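Local coordinates for protein 2-C-methyl-D-erythritol 4-phosphate cytidylyltransferase (Thermus thermophilus HB8, PDB 2PX7) that probably catalyses the transfer of a cytidylyl group from CTP to 2-C-methyl-D-erythritol 4-phosphate, an early step of the non-mevalonate route to isoprenoids, at residues V28-A33 with V68-P73; R52-W57 with A115-S120; V111-R116 with A215-H220; P139-P144 with L166-Q171. One frame throughout, in Å; residues are numbered along the deposited sequence.

Contact 1: residues V28-A33 with V68-P73; sequences VLIPAA and VLVALP
The strands that hold Val28 to Ile30 and Val68 to Leu72 are parallel neighbours in the central sheet, their axes approaching to 4.8 Å. Leu69 N donates to Val28 O almost in line with the carbonyl, and Leu69 O in turn receives Ile30 N at 2.8 Å. In the third rung, Ala71 N to Ile30 O, the donor stands 29° out of the carbonyl plane; Ala32 N reaches the same oxygen from the opposite face and closes an inverse gamma turn centred on Pro31. On the face carrying Leu29 and Leu69 the two leucines lie alongside each other, CD2 of Leu29 meeting CD1 of Leu69 at 3.6 Å. The other face carries Val28, Ile30, Val68 and Val70, where Ile30, Val68 and Val70 touch helix 54-61; with CG1 beside its own backbone N (chi1 -49°), Ile30 CG1 slants across to Val68 CG1 at 4.1 Å. Beyond the ladder the chains stay close, and the Pro73 ring packs against the Ala33 backbone, CG 3.3 Å from Ala33 O. Replacing Pro73 by a glycine would probably uncover this carbonyl and let the chain swing away from Ala33. Helix 54-61 lies between the two strands in the chain, so that the two strands and the helix form a beta-alpha-beta crossover, characteristic of the Rossmann-like fold of nucleotidyltransferases.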
loop_
_atom_site.group_PDB
_atom_site.type_symbol
_atom_site.label_atom_id
_atom_site.label_comp_id
_atom_site.label_asym_id
_atom_site.label_seq_id
_atom_site.Cartn_x
_atom_site.Cartn_y
_atom_site.Cartn_z
ATOM N N VAL A 28 -23.474 11.891 -0.044
ATOM C CA VAL A 28 -22.477 10.845 0.269
ATOM C C VAL A 28 -23.090 9.442 0.420
ATOM O O VAL A 28 -23.999 9.243 1.232
ATOM C CB VAL A 28 -21.655 11.200 1.560
ATOM C CG1 VAL A 28 -20.716 10.088 1.922
ATOM C CG2 VAL A 28 -20.883 12.518 1.392
ATOM N N LEU A 29 -22.590 8.473 -0.352
ATOM C CA LEU A 29 -23.109 7.096 -0.284
ATOM C C LEU A 29 -22.093 6.172 0.343
ATOM O O LEU A 29 -20.967 6.082 -0.141
ATOM C CB LEU A 29 -23.526 6.569 -1.670
ATOM C CG LEU A 29 -24.238 7.553 -2.612
ATOM C CD1 LEU A 29 -24.610 6.867 -3.942
ATOM C CD2 LEU A 29 -25.483 8.123 -1.935
ATOM N N ILE A 30 -22.502 5.496 1.416
ATOM C CA ILE A 30 -21.662 4.554 2.154
ATOM C C ILE A 30 -22.207 3.109 2.058
ATOM O O ILE A 30 -22.993 2.681 2.915
ATOM C CB ILE A 30 -21.513 4.980 3.665
ATOM C CG1 ILE A 30 -21.137 6.474 3.832
ATOM C CG2 ILE A 30 -20.620 4.005 4.459
ATOM C CD1 ILE A 30 -19.776 6.964 3.197
ATOM N N PRO A 31 -21.778 2.343 1.029
ATOM C CA PRO A 31 -22.250 0.953 0.875
ATOM C C PRO A 31 -21.593 -0.011 1.854
ATOM O O PRO A 31 -20.790 -0.830 1.444
ATOM C CB PRO A 31 -21.843 0.603 -0.567
ATOM C CG PRO A 31 -20.575 1.455 -0.810
ATOM C CD PRO A 31 -20.827 2.736 -0.042
ATOM N N ALA A 32 -21.941 0.079 3.133
ATOM C CA ALA A 32 -21.320 -0.736 4.189
ATOM C C ALA A 32 -22.109 -2.006 4.559
ATOM O O ALA A 32 -22.454 -2.214 5.731
ATOM C CB ALA A 32 -21.109 0.117 5.434
ATOM N N ALA A 33 -22.394 -2.869 3.595
ATOM C CA ALA A 33 -23.197 -4.047 3.937
ATOM C C ALA A 33 -22.417 -5.379 4.096
ATOM O O ALA A 33 -23.016 -6.459 4.276
ATOM C CB ALA A 33 -24.403 -4.170 3.014
ATOM N N VAL A 68 -25.876 12.172 3.975
ATOM C CA VAL A 68 -25.128 10.922 4.081
ATOM C C VAL A 68 -26.130 9.756 4.095
ATOM O O VAL A 68 -27.066 9.725 4.908
ATOM C CB VAL A 68 -24.212 10.868 5.329
ATOM C CG1 VAL A 68 -23.366 9.586 5.336
ATOM C CG2 VAL A 68 -23.304 12.119 5.426
ATOM N N LEU A 69 -25.932 8.816 3.174
ATOM C CA LEU A 69 -26.791 7.636 3.051
ATOM C C LEU A 69 -25.939 6.399 3.249
ATOM O O LEU A 69 -24.898 6.242 2.603
ATOM C CB LEU A 69 -27.457 7.615 1.675
ATOM C CG LEU A 69 -28.388 8.786 1.334
ATOM C CD1 LEU A 69 -28.561 8.925 -0.158
ATOM C CD2 LEU A 69 -29.767 8.611 1.992
ATOM N N VAL A 70 -26.378 5.535 4.155
ATOM C CA VAL A 70 -25.606 4.373 4.582
ATOM C C VAL A 70 -26.401 3.092 4.355
ATOM O O VAL A 70 -27.588 3.020 4.696
ATOM C CB VAL A 70 -25.223 4.467 6.085
ATOM C CG1 VAL A 70 -24.402 3.235 6.531
ATOM C CG2 VAL A 70 -24.458 5.763 6.370
ATOM N N ALA A 71 -25.734 2.088 3.792
ATOM C CA ALA A 71 -26.311 0.768 3.607
ATOM C C ALA A 71 -25.772 -0.169 4.669
ATOM O O ALA A 71 -24.556 -0.226 4.887
ATOM C CB ALA A 71 -25.987 0.234 2.229
ATOM N N LEU A 72 -26.665 -0.899 5.338
ATOM C CA LEU A 72 -26.239 -1.872 6.332
ATOM C C LEU A 72 -26.791 -3.262 6.017
ATOM O O LEU A 72 -27.826 -3.379 5.359
ATOM C CB LEU A 72 -26.662 -1.430 7.743
ATOM C CG LEU A 72 -25.964 -0.204 8.338
ATOM C CD1 LEU A 72 -26.569 0.129 9.691
ATOM C CD2 LEU A 72 -24.443 -0.416 8.448
ATOM N N PRO A 73 -26.118 -4.324 6.495
ATOM C CA PRO A 73 -26.655 -5.638 6.152
ATOM C C PRO A 73 -28.070 -5.795 6.746
ATOM O O PRO A 73 -28.333 -5.259 7.823
ATOM C CB PRO A 73 -25.670 -6.616 6.806
ATOM C CG PRO A 73 -24.437 -5.798 7.128
ATOM C CD PRO A 73 -24.930 -4.408 7.365
#

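Contact 2: residues R52-W57 with A115-S120; sequences RTLLEW and ARPFVS
The first turn of helix 54-61 lies against the loop 115-120, with Trp57 CA 5.2 Å from Pro117 CA. The Pro117 ring fits between two helix side chains: its CB touches Trp57 CB at 3.4 Å, while its CG meets Leu54 CD2 at 3.7 Å. Trp57 CG lies opposite its own carbonyl carbon (chi1 -74°), swinging the indole out to present its six-membered ring to the CE1 edge of Phe118, a T-shaped pair with centroids 5.1 Å apart and planes at 75°. The opposite face of the indole is covered by Arg52 CD, and Pro117 CG sits over the face of the Phe118 ring. Trp57 NE1 donates to Val49 O, which fixes the turn of the indole. A leucine in place of Trp57 would probably leave the Phe118 edge without its aromatic face and Val49 O without this donor. One water joins the backbones, donating to Trp57 O at 2.7 Å and Pro117 O at 3.1 Å. A capping box secures the helix start: Glu56 N donates to Thr53 OG1 and Thr53 N to Glu56 OE1. Attraction across the contact thus comes from apolar and aromatic packing, and the polar link is indirect, through one bridging water.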
loop_
_atom_site.group_PDB
_atom_site.type_symbol
_atom_site.label_atom_id
_atom_site.label_comp_id
_atom_site.label_asym_id
_atom_site.label_seq_id
_atom_site.Cartn_x
_atom_site.Cartn_y
_atom_site.Cartn_z
ATOM N N ARG A 52 -13.852 4.458 18.169
ATOM C CA ARG A 52 -14.894 4.807 17.201
ATOM C C ARG A 52 -15.067 3.592 16.299
ATOM O O ARG A 52 -14.078 2.938 15.948
ATOM C CB ARG A 52 -14.485 6.010 16.350
ATOM C CG ARG A 52 -14.909 7.357 16.876
ATOM C CD ARG A 52 -14.216 8.450 16.111
ATOM N NE ARG A 52 -14.871 9.736 16.301
ATOM C CZ ARG A 52 -14.589 10.837 15.609
ATOM N NH1 ARG A 52 -13.655 10.817 14.666
ATOM N NH2 ARG A 52 -15.249 11.963 15.856
ATOM N N THR A 53 -16.306 3.266 15.935
ATOM C CA THR A 53 -16.530 2.223 14.927
ATOM C C THR A 53 -16.127 2.788 13.564
ATOM O O THR A 53 -15.992 4.000 13.403
ATOM C CB THR A 53 -17.990 1.731 14.869
ATOM O OG1 THR A 53 -18.826 2.796 14.425
ATOM C CG2 THR A 53 -18.475 1.218 16.245
ATOM N N LEU A 54 -15.919 1.910 12.590
ATOM C CA LEU A 54 -15.640 2.345 11.215
ATOM C C LEU A 54 -16.700 3.328 10.728
ATOM O O LEU A 54 -16.376 4.388 10.188
ATOM C CB LEU A 54 -15.528 1.132 10.286
ATOM C CG LEU A 54 -14.228 0.333 10.418
ATOM C CD1 LEU A 54 -14.187 -0.821 9.429
ATOM C CD2 LEU A 54 -13.027 1.254 10.212
ATOM N N LEU A 55 -17.968 2.996 10.974
ATOM C CA LEU A 55 -19.076 3.867 10.581
ATOM C C LEU A 55 -18.922 5.266 11.169
ATOM O O LEU A 55 -19.072 6.265 10.466
ATOM C CB LEU A 55 -20.441 3.243 10.950
ATOM C CG LEU A 55 -21.672 4.120 10.658
ATOM C CD1 LEU A 55 -21.836 4.341 9.157
ATOM C CD2 LEU A 55 -22.943 3.526 11.267
ATOM N N GLU A 56 -18.599 5.330 12.457
ATOM C CA GLU A 56 -18.407 6.605 13.148
ATOM C C GLU A 56 -17.242 7.379 12.556
ATOM O O GLU A 56 -17.337 8.588 12.358
ATOM C CB GLU A 56 -18.239 6.384 14.658
ATOM C CG GLU A 56 -19.542 5.935 15.349
ATOM C CD GLU A 56 -19.367 5.495 16.798
ATOM O OE1 GLU A 56 -18.222 5.246 17.245
ATOM O OE2 GLU A 56 -20.404 5.386 17.500
ATOM N N TRP A 57 -16.158 6.672 12.233
ATOM C CA TRP A 57 -15.039 7.290 11.509
ATOM C C TRP A 57 -15.462 7.909 10.175
ATOM O O TRP A 57 -15.152 9.067 9.936
ATOM C CB TRP A 57 -13.872 6.311 11.299
ATOM C CG TRP A 57 -13.062 6.017 12.529
ATOM C CD1 TRP A 57 -13.026 4.835 13.222
ATOM C CD2 TRP A 57 -12.147 6.901 13.203
ATOM N NE1 TRP A 57 -12.166 4.933 14.285
ATOM C CE2 TRP A 57 -11.606 6.184 14.296
ATOM C CE3 TRP A 57 -11.732 8.222 12.987
ATOM C CZ2 TRP A 57 -10.669 6.747 15.185
ATOM C CZ3 TRP A 57 -10.806 8.795 13.882
ATOM C CH2 TRP A 57 -10.278 8.045 14.961
ATOM N N ALA A 115 -14.410 0.752 5.124
ATOM C CA ALA A 115 -13.129 0.199 5.583
ATOM C C ALA A 115 -11.936 1.146 5.393
ATOM O O ALA A 115 -10.815 0.774 5.726
ATOM C CB ALA A 115 -12.841 -1.167 4.918
ATOM N N ARG A 116 -12.180 2.356 4.872
ATOM C CA ARG A 116 -11.159 3.421 4.782
ATOM C C ARG A 116 -11.506 4.570 5.748
ATOM O O ARG A 116 -12.015 5.589 5.324
ATOM C CB ARG A 116 -11.017 3.940 3.326
ATOM C CG ARG A 116 -10.641 2.860 2.286
ATOM C CD ARG A 116 -10.732 3.331 0.778
ATOM N NE ARG A 116 -9.770 2.579 -0.027
ATOM C CZ ARG A 116 -10.070 1.602 -0.868
ATOM N NH1 ARG A 116 -11.345 1.264 -1.077
ATOM N NH2 ARG A 116 -9.102 0.950 -1.510
ATOM N N PRO A 117 -11.257 4.396 7.063
ATOM C CA PRO A 117 -11.666 5.420 8.048
ATOM C C PRO A 117 -10.871 6.729 8.060
ATOM O O PRO A 117 -11.423 7.773 8.427
ATOM C CB PRO A 117 -11.515 4.695 9.383
ATOM C CG PRO A 117 -10.439 3.666 9.135
ATOM C CD PRO A 117 -10.621 3.226 7.714
ATOM N N PHE A 118 -9.601 6.696 7.653
ATOM C CA PHE A 118 -8.725 7.863 7.810
ATOM C C PHE A 118 -8.592 8.639 6.509
ATOM O O PHE A 118 -7.525 8.737 5.904
ATOM C CB PHE A 118 -7.367 7.462 8.412
ATOM C CG PHE A 118 -7.487 6.608 9.656
ATOM C CD1 PHE A 118 -8.221 7.054 10.753
ATOM C CD2 PHE A 118 -6.874 5.365 9.725
ATOM C CE1 PHE A 118 -8.348 6.273 11.894
ATOM C CE2 PHE A 118 -6.985 4.577 10.870
ATOM C CZ PHE A 118 -7.728 5.030 11.955
ATOM N N VAL A 119 -9.717 9.175 6.066
ATOM C CA VAL A 119 -9.736 10.004 4.880
ATOM C C VAL A 119 -9.801 11.434 5.378
ATOM O O VAL A 119 -10.626 11.763 6.232
ATOM C CB VAL A 119 -10.879 9.616 3.871
ATOM C CG1 VAL A 119 -10.663 8.207 3.371
ATOM C CG2 VAL A 119 -12.232 9.684 4.505
ATOM N N SER A 120 -8.895 12.263 4.870
ATOM C CA SER A 120 -8.738 13.629 5.339
ATOM C C SER A 120 -9.703 14.541 4.619
ATOM O O SER A 120 -10.228 14.192 3.553
ATOM C CB SER A 120 -7.299 14.116 5.107
ATOM O OG SER A 120 -6.983 14.178 3.722
HETATM O O HOH W 1 -12.691 10.060 10.103
#

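Contact 3: residues V111-R116 with A215-H220; sequences VHDVAR and AFKITH
Ala115 O takes the backbone N-H of Ile218 at 2.7 Å, the donor tilted 26° from the carbonyl plane, and the same oxygen has Lys217 CA nearby in a CA-H...O contact. In return, Phe216 O receives a similar contact from Arg116 CA. Ala115 belongs to a type I turn, residues 113-116, closed by Arg116 N to Asp113 O at 3.1 Å. His112 braces the turn from the strand side: its NE2 donates to Arg116 O at 2.8 Å with the acceptor close to the imidazole plane. These two loops, which follow strands 108-111 and 207-210, meet at the C-terminal end of strand 108-111, where Rossmann-like enzymes commonly place their active sites, and Lys217 is predicted to position the substrate MEP. Its CG stands opposite the backbone N (chi1 -176°), and this lays the extended chain along Ala115, Lys217 CG to Ala115 CB 3.7 Å. Arg116 crosses the lysine obliquely, so that Lys217 CB lies over one face of the guanidinium, 4.0 Å from CZ. At the guanidinium edge stands Ala215 O, 3.6 Å from NE. The far end of Arg116 reaches the second subunit, NH2 forming a salt bridge with Asp145 of that chain. Asp113 OD1 pairs with Arg93, and Ile218 O receives Lys44 NZ, the side chain of a predicted transition-state stabiliser.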
loop_
_atom_site.group_PDB
_atom_site.type_symbol
_atom_site.label_atom_id
_atom_site.label_comp_id
_atom_site.label_asym_id
_atom_site.label_seq_id
_atom_site.Cartn_x
_atom_site.Cartn_y
_atom_site.Cartn_z
ATOM N N VAL A 111 -18.899 8.316 -3.214
ATOM C CA VAL A 111 -19.107 6.945 -2.782
ATOM C C VAL A 111 -17.847 6.479 -2.044
ATOM O O VAL A 111 -16.740 6.558 -2.588
ATOM C CB VAL A 111 -19.371 6.002 -3.976
ATOM C CG1 VAL A 111 -19.867 4.635 -3.472
ATOM C CG2 VAL A 111 -20.370 6.638 -4.956
ATOM N N HIS A 112 -18.021 5.998 -0.819
ATOM C CA HIS A 112 -16.882 5.711 0.032
ATOM C C HIS A 112 -16.955 4.356 0.727
ATOM O O HIS A 112 -18.001 3.966 1.216
ATOM C CB HIS A 112 -16.679 6.837 1.059
ATOM C CG HIS A 112 -15.448 6.664 1.891
ATOM N ND1 HIS A 112 -14.177 6.742 1.363
ATOM C CD2 HIS A 112 -15.292 6.390 3.209
ATOM C CE1 HIS A 112 -13.291 6.538 2.323
ATOM N NE2 HIS A 112 -13.943 6.318 3.453
ATOM N N ASP A 113 -15.824 3.644 0.727
ATOM C CA ASP A 113 -15.657 2.393 1.447
ATOM C C ASP A 113 -15.529 2.677 2.916
ATOM O O ASP A 113 -14.631 3.407 3.300
ATOM C CB ASP A 113 -14.345 1.724 1.059
ATOM C CG ASP A 113 -14.349 1.191 -0.322
ATOM O OD1 ASP A 113 -15.430 1.158 -0.973
ATOM O OD2 ASP A 113 -13.239 0.800 -0.776
ATOM N N VAL A 114 -16.388 2.070 3.735
ATOM C CA VAL A 114 -16.360 2.253 5.191
ATOM C C VAL A 114 -15.085 1.659 5.837
ATOM O O VAL A 114 -14.727 2.018 6.959
ATOM C CB VAL A 114 -17.680 1.688 5.859
ATOM C CG1 VAL A 114 -17.616 0.171 6.023
ATOM C CG2 VAL A 114 -17.957 2.363 7.197
ATOM N N ALA A 115 -14.410 0.752 5.124
ATOM C CA ALA A 115 -13.129 0.199 5.583
ATOM C C ALA A 115 -11.936 1.146 5.393
ATOM O O ALA A 115 -10.815 0.774 5.726
ATOM C CB ALA A 115 -12.841 -1.167 4.918
ATOM N N ARG A 116 -12.180 2.356 4.872
ATOM C CA ARG A 116 -11.159 3.421 4.782
ATOM C C ARG A 116 -11.506 4.570 5.748
ATOM O O ARG A 116 -12.015 5.589 5.324
ATOM C CB ARG A 116 -11.017 3.940 3.326
ATOM C CG ARG A 116 -10.641 2.860 2.286
ATOM C CD ARG A 116 -10.732 3.331 0.778
ATOM N NE ARG A 116 -9.770 2.579 -0.027
ATOM C CZ ARG A 116 -10.070 1.602 -0.868
ATOM N NH1 ARG A 116 -11.345 1.264 -1.077
ATOM N NH2 ARG A 116 -9.102 0.950 -1.510
ATOM N N ALA A 215 -5.545 6.854 3.766
ATOM C CA ALA A 215 -6.829 6.319 3.325
ATOM C C ALA A 215 -6.776 4.837 2.922
ATOM O O ALA A 215 -7.478 4.418 2.002
ATOM C CB ALA A 215 -7.385 7.152 2.199
ATOM N N PHE A 216 -5.980 4.045 3.635
ATOM C CA PHE A 216 -5.852 2.627 3.333
ATOM C C PHE A 216 -7.096 1.870 3.782
ATOM O O PHE A 216 -7.835 2.313 4.674
ATOM C CB PHE A 216 -4.570 2.017 3.939
ATOM C CG PHE A 216 -4.495 2.104 5.452
ATOM C CD1 PHE A 216 -5.001 1.091 6.249
ATOM C CD2 PHE A 216 -3.914 3.198 6.066
ATOM C CE1 PHE A 216 -4.934 1.173 7.653
ATOM C CE2 PHE A 216 -3.855 3.293 7.460
ATOM C CZ PHE A 216 -4.364 2.276 8.245
ATOM N N LYS A 217 -7.329 0.733 3.143
ATOM C CA LYS A 217 -8.492 -0.088 3.432
ATOM C C LYS A 217 -8.112 -1.072 4.532
ATOM O O LYS A 217 -7.056 -1.681 4.466
ATOM C CB LYS A 217 -8.949 -0.829 2.161
ATOM C CG LYS A 217 -10.215 -1.654 2.324
ATOM C CD LYS A 217 -10.696 -2.290 1.009
ATOM C CE LYS A 217 -12.209 -2.602 1.100
ATOM N NZ LYS A 217 -12.693 -3.625 0.103
ATOM N N ILE A 218 -8.961 -1.206 5.550
ATOM C CA ILE A 218 -8.750 -2.231 6.577
ATOM C C ILE A 218 -9.357 -3.537 6.092
ATOM O O ILE A 218 -10.589 -3.702 6.054
ATOM C CB ILE A 218 -9.329 -1.838 7.951
ATOM C CG1 ILE A 218 -8.686 -0.542 8.442
ATOM C CG2 ILE A 218 -9.139 -2.996 8.954
ATOM C CD1 ILE A 218 -9.336 0.058 9.686
ATOM N N THR A 219 -8.486 -4.450 5.680
ATOM C CA THR A 219 -8.908 -5.731 5.144
ATOM C C THR A 219 -8.463 -6.890 6.034
ATOM O O THR A 219 -9.275 -7.737 6.412
ATOM C CB THR A 219 -8.338 -5.936 3.748
ATOM O OG1 THR A 219 -8.723 -4.832 2.918
ATOM C CG2 THR A 219 -8.857 -7.238 3.139
ATOM N N HIS A 220 -7.169 -6.914 6.357
ATOM C CA HIS A 220 -6.538 -8.065 6.991
ATOM C C HIS A 220 -6.193 -7.707 8.436
ATOM O O HIS A 220 -6.210 -6.530 8.788
ATOM C CB HIS A 220 -5.290 -8.479 6.195
ATOM C CG HIS A 220 -5.561 -8.865 4.766
ATOM N ND1 HIS A 220 -5.171 -8.085 3.697
ATOM C CD2 HIS A 220 -6.143 -9.966 4.229
ATOM C CE1 HIS A 220 -5.513 -8.680 2.565
ATOM N NE2 HIS A 220 -6.105 -9.824 2.859
#

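Contact 4: residues P139-P144 with L166-Q171; sequences PVLPVP and LVQTPQ
Pro139 presses its ring against the point where the facing strand breaks: CD lies only 2.9 Å from Pro170 O, just past the cis peptide between Thr169 and Pro170. Its carbonyl O takes Gln168 N, also at 2.9 Å, with the donor 22° out of the carbonyl plane. Val140 faces Val167 as a non-hydrogen-bonded antiparallel pair, its CA only 3.2 Å from Leu166 O in a CA-H...O contact. Leu141 and Leu166 are the hydrogen-bonded pair that follows, each N-H reaching the other's O at 2.8 Å within the carbonyl plane. Strands 136-142 and 165-174 are thus antiparallel neighbours in the mixed sheet, and the chain between them holds the two-stranded arm 146-150/156-159, an extension by which IspD enzymes dimerise. Leu166 and Val167 also pair antiparallel with a strand of the second subunit, so the sheet runs on across the interface. Leu141 packs on Gln168, its CD1 3.6 Å from NE2; Gln168 CG lies opposite its carbonyl carbon (chi1 -48°), and the extended glutamine brings its amide against this leucine, while OE1 takes Glu212 N. Past Pro142, Val143 CG2 rests on Leu166 CG at 4.2 Å, and Val143 O binds NH1 of Arg161, predicted to position MEP. Pro144 meets the same leucine at about a right angle, its CD 4.0 Å from Leu166 CD1.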
loop_
_atom_site.group_PDB
_atom_site.type_symbol
_atom_site.label_atom_id
_atom_site.label_comp_id
_atom_site.label_asym_id
_atom_site.label_seq_id
_atom_site.Cartn_x
_atom_site.Cartn_y
_atom_site.Cartn_z
ATOM N N PRO A 139 -9.496 9.044 -6.516
ATOM C CA PRO A 139 -8.150 9.129 -5.934
ATOM C C PRO A 139 -7.316 7.872 -6.164
ATOM O O PRO A 139 -7.809 6.748 -6.000
ATOM C CB PRO A 139 -8.411 9.365 -4.445
ATOM C CG PRO A 139 -9.740 8.663 -4.190
ATOM C CD PRO A 139 -10.524 8.751 -5.492
ATOM N N VAL A 140 -6.054 8.077 -6.557
ATOM C CA VAL A 140 -5.122 6.994 -6.830
ATOM C C VAL A 140 -3.778 7.233 -6.123
ATOM O O VAL A 140 -3.435 8.366 -5.814
ATOM C CB VAL A 140 -4.885 6.754 -8.363
ATOM C CG1 VAL A 140 -6.201 6.407 -9.102
ATOM C CG2 VAL A 140 -4.147 7.937 -9.017
ATOM N N LEU A 141 -3.056 6.150 -5.829
ATOM C CA LEU A 141 -1.693 6.239 -5.306
ATOM C C LEU A 141 -0.749 5.468 -6.200
ATOM O O LEU A 141 -1.148 4.464 -6.811
ATOM C CB LEU A 141 -1.593 5.653 -3.888
ATOM C CG LEU A 141 -2.119 6.400 -2.660
ATOM C CD1 LEU A 141 -1.821 5.554 -1.453
ATOM C CD2 LEU A 141 -1.495 7.766 -2.484
ATOM N N PRO A 142 0.541 5.889 -6.247
ATOM C CA PRO A 142 1.470 5.034 -6.996
ATOM C C PRO A 142 1.629 3.711 -6.249
ATOM O O PRO A 142 1.432 3.667 -5.032
ATOM C CB PRO A 142 2.802 5.819 -6.976
ATOM C CG PRO A 142 2.502 7.148 -6.339
ATOM C CD PRO A 142 1.201 7.053 -5.621
ATOM N N VAL A 143 1.959 2.650 -6.973
ATOM C CA VAL A 143 2.316 1.379 -6.362
ATOM C C VAL A 143 3.714 1.540 -5.733
ATOM O O VAL A 143 4.674 1.791 -6.447
ATOM C CB VAL A 143 2.314 0.228 -7.399
ATOM C CG1 VAL A 143 2.842 -1.081 -6.775
ATOM C CG2 VAL A 143 0.902 0.018 -7.980
ATOM N N PRO A 144 3.825 1.394 -4.398
ATOM C CA PRO A 144 5.064 1.745 -3.671
ATOM C C PRO A 144 6.185 0.697 -3.684
ATOM O O PRO A 144 7.332 1.021 -3.333
ATOM C CB PRO A 144 4.566 1.928 -2.240
ATOM C CG PRO A 144 3.396 1.002 -2.127
ATOM C CD PRO A 144 2.775 0.889 -3.490
ATOM N N LEU A 166 -2.768 2.223 -7.293
ATOM C CA LEU A 166 -3.713 1.708 -6.325
ATOM C C LEU A 166 -4.895 2.674 -6.296
ATOM O O LEU A 166 -4.713 3.885 -6.112
ATOM C CB LEU A 166 -3.067 1.596 -4.932
ATOM C CG LEU A 166 -1.852 0.665 -4.857
ATOM C CD1 LEU A 166 -1.224 0.706 -3.491
ATOM C CD2 LEU A 166 -2.214 -0.743 -5.240
ATOM N N VAL A 167 -6.095 2.134 -6.497
ATOM C CA VAL A 167 -7.310 2.939 -6.530
ATOM C C VAL A 167 -7.926 3.028 -5.136
ATOM O O VAL A 167 -8.109 1.998 -4.459
ATOM C CB VAL A 167 -8.318 2.360 -7.566
ATOM C CG1 VAL A 167 -9.564 3.219 -7.649
ATOM C CG2 VAL A 167 -7.674 2.256 -8.949
ATOM N N GLN A 168 -8.249 4.251 -4.698
ATOM C CA GLN A 168 -8.882 4.448 -3.384
ATOM C C GLN A 168 -10.295 5.005 -3.543
ATOM O O GLN A 168 -10.835 5.028 -4.647
ATOM C CB GLN A 168 -8.054 5.402 -2.515
ATOM C CG GLN A 168 -6.549 5.079 -2.476
ATOM C CD GLN A 168 -5.832 5.975 -1.522
ATOM O OE1 GLN A 168 -5.819 7.191 -1.689
ATOM N NE2 GLN A 168 -5.259 5.393 -0.492
ATOM N N THR A 169 -10.879 5.429 -2.419
ATOM C CA THR A 169 -12.155 6.133 -2.376
ATOM C C THR A 169 -11.950 7.311 -1.400
ATOM O O THR A 169 -10.968 7.325 -0.677
ATOM C CB THR A 169 -13.359 5.209 -1.912
ATOM O OG1 THR A 169 -13.262 4.940 -0.504
ATOM C CG2 THR A 169 -13.401 3.884 -2.692
ATOM N N PRO A 170 -12.864 8.302 -1.367
ATOM C CA PRO A 170 -14.148 8.396 -2.081
ATOM C C PRO A 170 -13.986 8.593 -3.587
ATOM O O PRO A 170 -13.023 9.237 -4.038
ATOM C CB PRO A 170 -14.818 9.624 -1.448
ATOM C CG PRO A 170 -13.682 10.474 -0.951
ATOM C CD PRO A 170 -12.612 9.486 -0.518
ATOM N N GLN A 171 -14.925 8.031 -4.357
ATOM C CA GLN A 171 -15.032 8.318 -5.789
ATOM C C GLN A 171 -16.217 9.255 -6.038
ATOM O O GLN A 171 -17.305 9.045 -5.488
ATOM C CB GLN A 171 -15.154 7.012 -6.587
ATOM C CG GLN A 171 -14.087 5.963 -6.195
ATOM C CD GLN A 171 -13.964 4.826 -7.158
ATOM O OE1 GLN A 171 -14.834 4.598 -8.023
ATOM N NE2 GLN A 171 -12.841 4.111 -7.059
#

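In the fold
Contacts 1 and 4 lie in the same sheet, their centres 21 Å apart, and the chain of contact 3 runs between them: Leu29 O is 3.0 Å from His112 N on one side, Gln171 O 2.9 Å from Val111 N on the other. Contact 2 continues that loop, sharing Ala115 and Arg116 with contact 3, whose centre is 8 Å away. Contacts 1 to 3 border Lys44, a predicted transition-state stabiliser, whose side chain is about 6 Å from that of Ala32 and about 4 Å from those of Leu54 and Ala115, while contact 3 holds Lys217. Contact 4 adjoins Arg161, and both contacts 3 and 4 touch the second subunit, consistent with an active site built near the dimer interface.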